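PDB 1P8C: carboxymuconolactone decarboxylase-like domain-containing protein from Thermotoga maritima, which is of unknown function but may have a peroxiredoxin-like oxidoreductase activity. Local coordinates for residues E37-R42 with R49-D54; K68-L73 with E95-E100; I108-V111 with I116-P119. All coordinates share one frame; numbering follows the deposited sequence.

Contact 1: residues E37-R42 with R49-D54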
loop_
_atom_site.group_PDB
_atom_site.type_symbol
_atom_site.label_atom_id
_atom_site.label_comp_id
_atom_site.label_asym_id
_atom_site.label_seq_id
_atom_site.Cartn_x
_atom_site.Cartn_y
_atom_site.Cartn_z
ATOM N N GLU C 37 -23.694 -11.173 0.971
ATOM C CA GLU C 37 -24.932 -11.396 1.704
ATOM C C GLU C 37 -24.559 -11.816 3.131
ATOM O O GLU C 37 -25.038 -11.226 4.114
ATOM C CB GLU C 37 -25.748 -12.501 1.029
ATOM C CG GLU C 37 -27.223 -12.491 1.391
ATOM C CD GLU C 37 -27.957 -13.713 0.879
ATOM O OE1 GLU C 37 -27.750 -14.088 -0.296
ATOM O OE2 GLU C 37 -28.748 -14.292 1.651
ATOM N N LYS C 38 -23.687 -12.821 3.237
ATOM C CA LYS C 38 -23.243 -13.308 4.541
ATOM C C LYS C 38 -22.707 -12.136 5.341
ATOM O O LYS C 38 -23.175 -11.850 6.435
ATOM C CB LYS C 38 -22.135 -14.353 4.389
ATOM C CG LYS C 38 -22.516 -15.584 3.596
ATOM C CD LYS C 38 -21.331 -16.532 3.489
ATOM C CE LYS C 38 -21.595 -17.645 2.485
ATOM N NZ LYS C 38 -20.371 -18.456 2.205
ATOM N N VAL C 39 -21.721 -11.455 4.770
ATOM C CA VAL C 39 -21.100 -10.307 5.417
ATOM C C VAL C 39 -22.106 -9.361 6.062
ATOM O O VAL C 39 -22.017 -9.097 7.253
ATOM C CB VAL C 39 -20.237 -9.505 4.414
ATOM C CG1 VAL C 39 -19.721 -8.226 5.065
ATOM C CG2 VAL C 39 -19.069 -10.357 3.947
ATOM N N LEU C 40 -23.051 -8.850 5.278
ATOM C CA LEU C 40 -24.051 -7.929 5.802
ATOM C C LEU C 40 -24.893 -8.599 6.881
ATOM O O LEU C 40 -25.143 -8.015 7.943
ATOM C CB LEU C 40 -24.950 -7.431 4.673
ATOM C CG LEU C 40 -24.189 -6.738 3.539
ATOM C CD1 LEU C 40 -25.181 -6.048 2.618
ATOM C CD2 LEU C 40 -23.202 -5.720 4.115
ATOM N N SER C 41 -25.322 -9.827 6.595
ATOM C CA SER C 41 -26.115 -10.619 7.530
ATOM C C SER C 41 -25.552 -10.458 8.935
ATOM O O SER C 41 -26.124 -9.746 9.760
ATOM C CB SER C 41 -26.083 -12.095 7.122
ATOM O OG SER C 41 -26.524 -12.936 8.173
ATOM N N ARG C 42 -24.428 -11.117 9.205
ATOM C CA ARG C 42 -23.796 -11.017 10.520
ATOM C C ARG C 42 -23.059 -9.702 10.656
ATOM O O ARG C 42 -22.268 -9.514 11.572
ATOM C CB ARG C 42 -22.831 -12.181 10.757
ATOM C CG ARG C 42 -23.538 -13.457 11.163
ATOM C CD ARG C 42 -22.566 -14.522 11.600
ATOM N NE ARG C 42 -21.658 -14.895 10.524
ATOM C CZ ARG C 42 -20.771 -15.880 10.610
ATOM N NH1 ARG C 42 -20.672 -16.594 11.725
ATOM N NH2 ARG C 42 -19.979 -16.150 9.583
ATOM N N ARG C 49 -24.054 0.283 5.597
ATOM C CA ARG C 49 -24.021 1.658 5.091
ATOM C C ARG C 49 -22.816 1.898 4.196
ATOM O O ARG C 49 -22.899 2.639 3.214
ATOM C CB ARG C 49 -24.041 2.672 6.242
ATOM C CG ARG C 49 -25.408 3.279 6.485
ATOM C CD ARG C 49 -25.543 3.952 7.862
ATOM N NE ARG C 49 -26.952 4.225 8.173
ATOM C CZ ARG C 49 -27.439 4.500 9.386
ATOM N NH1 ARG C 49 -26.642 4.552 10.437
ATOM N NH2 ARG C 49 -28.739 4.706 9.551
ATOM N N PHE C 50 -21.694 1.279 4.549
ATOM C CA PHE C 50 -20.500 1.396 3.745
ATOM C C PHE C 50 -20.781 0.676 2.416
ATOM O O PHE C 50 -20.659 1.276 1.350
ATOM C CB PHE C 50 -19.318 0.753 4.453
ATOM C CG PHE C 50 -18.009 1.116 3.847
ATOM C CD1 PHE C 50 -17.343 2.258 4.254
ATOM C CD2 PHE C 50 -17.462 0.344 2.820
ATOM C CE1 PHE C 50 -16.148 2.634 3.651
ATOM C CE2 PHE C 50 -16.264 0.715 2.209
ATOM C CZ PHE C 50 -15.611 1.857 2.628
ATOM N N PHE C 51 -21.183 -0.590 2.466
ATOM C CA PHE C 51 -21.470 -1.297 1.221
ATOM C C PHE C 51 -22.382 -0.476 0.322
ATOM O O PHE C 51 -22.112 -0.346 -0.873
ATOM C CB PHE C 51 -22.094 -2.678 1.485
ATOM C CG PHE C 51 -21.090 -3.721 1.904
ATOM C CD1 PHE C 51 -20.213 -3.483 2.957
ATOM C CD2 PHE C 51 -20.999 -4.936 1.226
ATOM C CE1 PHE C 51 -19.259 -4.436 3.336
ATOM C CE2 PHE C 51 -20.044 -5.894 1.602
ATOM C CZ PHE C 51 -19.179 -5.640 2.656
ATOM N N ASN C 52 -23.449 0.102 0.881
ATOM C CA ASN C 52 -24.344 0.905 0.051
ATOM C C ASN C 52 -23.599 2.081 -0.573
ATOM O O ASN C 52 -23.828 2.486 -1.729
ATOM C CB ASN C 52 -25.510 1.420 0.894
ATOM C CG ASN C 52 -26.505 0.330 1.228
ATOM O OD1 ASN C 52 -27.328 0.483 2.118
ATOM N ND2 ASN C 52 -26.436 -0.774 0.507
ATOM N N LEU C 53 -22.685 2.641 0.197
ATOM C CA LEU C 53 -21.940 3.775 -0.286
ATOM C C LEU C 53 -20.978 3.377 -1.434
ATOM O O LEU C 53 -20.762 4.148 -2.362
ATOM C CB LEU C 53 -21.206 4.383 0.898
ATOM C CG LEU C 53 -20.947 5.878 0.782
ATOM C CD1 LEU C 53 -22.174 6.626 0.228
ATOM C CD2 LEU C 53 -20.561 6.375 2.173
ATOM N N ASP C 54 -20.438 2.160 -1.362
ATOM C CA ASP C 54 -19.518 1.618 -2.366
ATOM C C ASP C 54 -20.267 1.494 -3.710
ATOM O O ASP C 54 -19.681 1.563 -4.778
ATOM C CB ASP C 54 -19.001 0.248 -1.891
ATOM C CG ASP C 54 -18.043 -0.416 -2.888
ATOM O OD1 ASP C 54 -17.195 0.289 -3.485
ATOM O OD2 ASP C 54 -18.128 -1.655 -3.056
#

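Contact 2: residues K68-L73 with E95-E100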
loop_
_atom_site.group_PDB
_atom_site.type_symbol
_atom_site.label_atom_id
_atom_site.label_comp_id
_atom_site.label_asym_id
_atom_site.label_seq_id
_atom_site.Cartn_x
_atom_site.Cartn_y
_atom_site.Cartn_z
ATOM N N LYS C 68 -17.273 6.642 -14.464
ATOM C CA LYS C 68 -17.042 6.299 -13.064
ATOM C C LYS C 68 -16.602 4.857 -12.903
ATOM O O LYS C 68 -15.763 4.566 -12.047
ATOM C CB LYS C 68 -18.294 6.554 -12.183
ATOM C CG LYS C 68 -18.678 8.057 -12.032
ATOM C CD LYS C 68 -19.696 8.329 -10.928
ATOM C CE LYS C 68 -20.137 9.796 -10.963
ATOM N NZ LYS C 68 -20.990 10.207 -9.795
ATOM N N GLU C 69 -17.147 3.952 -13.713
ATOM C CA GLU C 69 -16.775 2.550 -13.576
ATOM C C GLU C 69 -15.321 2.249 -14.002
ATOM O O GLU C 69 -14.697 1.312 -13.486
ATOM C CB GLU C 69 -17.768 1.673 -14.342
ATOM C CG GLU C 69 -19.150 1.596 -13.675
ATOM C CD GLU C 69 -19.109 0.829 -12.347
ATOM O OE1 GLU C 69 -18.051 0.227 -12.043
ATOM O OE2 GLU C 69 -20.129 0.813 -11.615
ATOM N N LEU C 70 -14.796 3.049 -14.922
ATOM C CA LEU C 70 -13.427 2.890 -15.399
ATOM C C LEU C 70 -12.523 3.458 -14.310
ATOM O O LEU C 70 -11.416 2.966 -14.105
ATOM C CB LEU C 70 -13.208 3.643 -16.724
ATOM C CG LEU C 70 -13.936 3.177 -18.007
ATOM C CD1 LEU C 70 -13.924 4.279 -19.060
ATOM C CD2 LEU C 70 -13.310 1.935 -18.525
ATOM N N MET C 71 -12.999 4.485 -13.609
ATOM C CA MET C 71 -12.226 5.057 -12.507
ATOM C C MET C 71 -12.139 4.002 -11.398
ATOM O O MET C 71 -11.097 3.850 -10.750
ATOM C CB MET C 71 -12.880 6.322 -11.980
ATOM C CG MET C 71 -12.963 7.425 -12.995
ATOM S SD MET C 71 -13.790 8.863 -12.346
ATOM C CE MET C 71 -13.351 10.124 -13.512
ATOM N N GLY C 72 -13.216 3.250 -11.197
ATOM C CA GLY C 72 -13.191 2.198 -10.198
ATOM C C GLY C 72 -12.199 1.139 -10.665
ATOM O O GLY C 72 -11.576 0.414 -9.863
ATOM N N LEU C 73 -12.057 1.027 -11.982
ATOM C CA LEU C 73 -11.113 0.062 -12.529
ATOM C C LEU C 73 -9.700 0.605 -12.242
ATOM O O LEU C 73 -8.864 -0.111 -11.761
ATOM C CB LEU C 73 -11.322 -0.125 -14.037
ATOM C CG LEU C 73 -10.289 -1.115 -14.587
ATOM C CD1 LEU C 73 -10.500 -2.503 -13.987
ATOM C CD2 LEU C 73 -10.364 -1.131 -16.106
ATOM N N GLU C 95 -21.556 -1.041 -19.123
ATOM C CA GLU C 95 -21.705 0.331 -19.559
ATOM C C GLU C 95 -21.212 0.596 -20.972
ATOM O O GLU C 95 -21.217 1.747 -21.429
ATOM C CB GLU C 95 -21.025 1.249 -18.565
ATOM C CG GLU C 95 -21.687 1.126 -17.232
ATOM C CD GLU C 95 -23.197 1.305 -17.352
ATOM O OE1 GLU C 95 -23.921 0.656 -16.568
ATOM O OE2 GLU C 95 -23.642 2.095 -18.228
ATOM N N GLY C 96 -20.787 -0.466 -21.655
ATOM C CA GLY C 96 -20.309 -0.348 -23.024
ATOM C C GLY C 96 -18.933 0.255 -23.274
ATOM O O GLY C 96 -18.714 0.928 -24.293
ATOM N N ALA C 97 -17.990 0.032 -22.364
ATOM C CA ALA C 97 -16.652 0.571 -22.569
ATOM C C ALA C 97 -15.980 -0.338 -23.577
ATOM O O ALA C 97 -16.134 -1.560 -23.503
ATOM C CB ALA C 97 -15.867 0.566 -21.269
ATOM N N SER C 98 -15.257 0.252 -24.526
ATOM C CA SER C 98 -14.528 -0.536 -25.519
ATOM C C SER C 98 -13.212 -1.041 -24.920
ATOM O O SER C 98 -12.616 -0.376 -24.068
ATOM C CB SER C 98 -14.196 0.312 -26.760
ATOM O OG SER C 98 -13.276 1.353 -26.458
ATOM N N ASP C 99 -12.771 -2.215 -25.363
ATOM C CA ASP C 99 -11.500 -2.765 -24.913
ATOM C C ASP C 99 -10.430 -1.696 -24.997
ATOM O O ASP C 99 -9.485 -1.712 -24.216
ATOM C CB ASP C 99 -11.101 -3.964 -25.766
ATOM C CG ASP C 99 -11.748 -5.225 -25.293
ATOM O OD1 ASP C 99 -12.831 -5.085 -24.678
ATOM O OD2 ASP C 99 -11.197 -6.334 -25.522
ATOM N N GLU C 100 -10.571 -0.763 -25.933
ATOM C CA GLU C 100 -9.582 0.299 -26.040
ATOM C C GLU C 100 -9.676 1.154 -24.776
ATOM O O GLU C 100 -8.681 1.406 -24.112
ATOM C CB GLU C 100 -9.828 1.183 -27.268
ATOM C CG GLU C 100 -9.413 0.584 -28.595
ATOM C CD GLU C 100 -10.524 -0.215 -29.244
ATOM O OE1 GLU C 100 -10.814 -1.340 -28.782
ATOM O OE2 GLU C 100 -11.117 0.299 -30.217
#

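Contact 3: residues I108-V111 with I116-P119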
loop_
_atom_site.group_PDB
_atom_site.type_symbol
_atom_site.label_atom_id
_atom_site.label_comp_id
_atom_site.label_asym_id
_atom_site.label_seq_id
_atom_site.Cartn_x
_atom_site.Cartn_y
_atom_site.Cartn_z
ATOM N N ILE C 108 -3.063 3.637 -17.414
ATOM C CA ILE C 108 -2.838 4.656 -16.404
ATOM C C ILE C 108 -2.548 4.002 -15.053
ATOM O O ILE C 108 -1.614 4.406 -14.361
ATOM C CB ILE C 108 -4.035 5.604 -16.340
ATOM C CG1 ILE C 108 -4.089 6.369 -17.666
ATOM C CG2 ILE C 108 -3.928 6.559 -15.132
ATOM C CD1 ILE C 108 -5.221 7.318 -17.777
ATOM N N ALA C 109 -3.308 2.959 -14.715
ATOM C CA ALA C 109 -3.082 2.260 -13.458
ATOM C C ALA C 109 -1.660 1.660 -13.434
ATOM O O ALA C 109 -0.935 1.839 -12.467
ATOM C CB ALA C 109 -4.122 1.165 -13.250
ATOM N N LEU C 110 -1.282 0.980 -14.511
ATOM C CA LEU C 110 0.039 0.342 -14.651
ATOM C C LEU C 110 1.182 1.339 -14.468
ATOM O O LEU C 110 2.102 1.099 -13.705
ATOM C CB LEU C 110 0.157 -0.281 -16.032
ATOM C CG LEU C 110 0.977 -1.516 -16.403
ATOM C CD1 LEU C 110 1.396 -1.320 -17.867
ATOM C CD2 LEU C 110 2.215 -1.729 -15.533
ATOM N N VAL C 111 1.132 2.458 -15.172
ATOM C CA VAL C 111 2.193 3.440 -15.033
ATOM C C VAL C 111 2.204 4.084 -13.646
ATOM O O VAL C 111 3.272 4.210 -13.041
ATOM C CB VAL C 111 2.114 4.555 -16.149
ATOM C CG1 VAL C 111 2.987 5.755 -15.751
ATOM C CG2 VAL C 111 2.600 3.977 -17.517
ATOM N N ILE C 116 4.450 -3.857 -10.297
ATOM C CA ILE C 116 3.912 -4.856 -9.340
ATOM C C ILE C 116 2.493 -5.170 -9.768
ATOM O O ILE C 116 1.925 -6.207 -9.407
ATOM C CB ILE C 116 3.753 -4.302 -7.901
ATOM C CG1 ILE C 116 3.509 -2.784 -8.008
ATOM C CG2 ILE C 116 4.922 -4.765 -7.022
ATOM C CD1 ILE C 116 3.109 -2.098 -6.755
ATOM N N VAL C 117 1.939 -4.234 -10.520
ATOM C CA VAL C 117 0.573 -4.283 -11.030
ATOM C C VAL C 117 0.455 -5.239 -12.180
ATOM O O VAL C 117 -0.651 -5.589 -12.588
ATOM C CB VAL C 117 0.168 -2.883 -11.568
ATOM C CG1 VAL C 117 -0.916 -3.000 -12.584
ATOM C CG2 VAL C 117 -0.188 -1.977 -10.439
ATOM N N ILE C 118 1.586 -5.650 -12.738
ATOM C CA ILE C 118 1.528 -6.529 -13.896
ATOM C C ILE C 118 0.795 -7.834 -13.676
ATOM O O ILE C 118 -0.043 -8.213 -14.482
ATOM C CB ILE C 118 2.933 -6.742 -14.502
ATOM C CG1 ILE C 118 3.238 -5.522 -15.368
ATOM C CG2 ILE C 118 2.957 -8.001 -15.373
ATOM C CD1 ILE C 118 4.600 -5.434 -15.953
ATOM N N PRO C 119 1.092 -8.546 -12.589
ATOM C CA PRO C 119 0.345 -9.802 -12.413
ATOM C C PRO C 119 -1.198 -9.612 -12.415
ATOM O O PRO C 119 -1.954 -10.534 -12.744
ATOM C CB PRO C 119 0.873 -10.337 -11.070
ATOM C CG PRO C 119 2.343 -9.867 -11.087
ATOM C CD PRO C 119 2.232 -8.441 -11.659
#

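Contact 1: residues E37-R42 with R49-D54
L40 O, at the end of helix 25-41, accepts a hydrogen bond from K48 NZ, while the side chain of the same leucine rests on the F51 ring. One residue thus ties its helix to helix 45-56 by both a polar and an apolar link. The two segments run roughly antiparallel, the two arms of a helical hairpin with a short turn between them, and L40 and F51 face each other with CA atoms 8.5 Å apart.

F51 supplies most of the reach. Its CB points at the other helix, and with CG anti to the carbonyl carbon (chi1 -78°) the ring extends into the gap. L40 comes over one face: CD2 sits 3.6 Å above the ring plane, offset toward the rim, in a CH-pi contact 3.7 Å from the ring centroid and 15° off its normal. V39 meets the far end of the ring, where its CG1 lies 3.6 Å from F51 CZ; this approach is oblique, and the two side chains cross at about a right angle. Both aliphatic residues also touch T47.

An alanine in place of F51 would remove the whole ring and would probably leave L40 CD2 and V39 CG1 facing a gap between the helices.

The hairpin also lies against a neighbouring subunit, whose V125 packs on V39 and whose S115 OG is hydrogen-bonded to D54 OD1. Across the two segments themselves no hydrogen bond forms, so here the arms depend on shape and dispersion: one aromatic ring gripped by two aliphatic side chains.

Contact 2: residues K68-L73 with E95-E100
E69 and E95 meet through the aliphatic parts of their side chains, and E69 is the one to follow outward. Its CB points from helix 65-78 toward the turn that leads into helix 99-113. Next comes CG, anti to the carbonyl carbon (chi1 -71°), which makes the nearest approach of the pair at 4.4 Å from E95 CG. A second bend at CG (chi2 -68°) then swings the carboxylate aside to helix 82-94, where OE1 is hydrogen-bonded to H88 ND1 and OE2 forms a salt bridge with R91 NH1. E95 OE1 takes NH2 of the same arginine, and R91 bridges two like-charged carboxylates whose oxygens E69 OE2 and E95 OE1 stay 6.2 Å apart.

One residue further along the helix, L70 gives the apolar half of the contact. Its CD2 touches A97 CB at 4.0 Å, and both residues also pack on C92 and I102, so the methyl of A97 closes onto a buried patch shared by three helices.

The turn that brings A97 here is firmly built. G96, with positive phi, ends helix 82-94 in a Schellman motif; S98 then starts helix 99-113 as its N-cap, its own N bonded in return to E101 OE2 as in a capping box. R132 pins the turn from behind, through NH2 to A97 O and NE to D99 OD1.

With H88 following the C81-C84 disulfide, the E69-H88 pair is consistent with the glutamate-histidine relay of AhpD-type members of the family. The chemistry implies that R91 and H88 hold the E69 carboxylate in place, while leucine and alanine seal the apolar side.

Contact 3: residues I108-V111 with I116-P119
L110 and V117 come together almost at the backbone: their CA atoms are only 5.9 Å apart, and V117 CG1 lies 4.0 Å from L110 CA. The valine CB points toward helix 99-113, and with CG1 anti to its own N (chi1 156°) that methyl is the one laid against the helix backbone. The other methyl, CG2, comes within 4.4 Å of A109 O, a loose contact.

The leucine reaches past the valine to the next residue. Its CD2 lies 3.9 Å from I118 CG1, the closest approach between the two segments, and the two side chains cross obliquely. The same CD2 is 4.5 Å from V117 CG1, so L110 lies against two consecutive residues of the second segment. No hydrogen bond joins the segments; the contacts between side chains are aliphatic.

A second shell packs around these groups. T77 of helix 65-78 touches both A109 and V117, V78 adds to the cover on A109, and R80 packs on V117 and I116. F50 of a neighbouring subunit lies against L110, and also against V111. A different subunit is joined to V111 by backbone hydrogen bonds.

I116 and V117 lie in a short 3-10 segment where the chain reverses from helix 99-113 into helix 118-136. The contact is the buried corner between those two consecutive helices, with the C-terminal part of helix 65-78 on one flank and other subunits of the hexamer around it, in a chain built of helices without strands.

Overall arrangement
The three contacts follow one another along the chain. Contact 1 stands apart, its centre 24 Å from that of contact 2, on opposite sides of the chain's centre, and 29 Å from that of contact 3. Contacts 2 and 3 share helix 99-113; their centres are 16 Å apart and their nearest atoms about 5 Å, without touching. Contact 2 bears on the probable redox site, since E69 is hydrogen-bonded to H88, a few residues beyond the C81-C84 disulfide. Assembly brings contacts 1 and 3 together: F50 and D54 of one subunit pack on L110 and I118 of a neighbour. Between the same two subunits, R42 of the first forms a salt bridge with D99 of the neighbouring subunit.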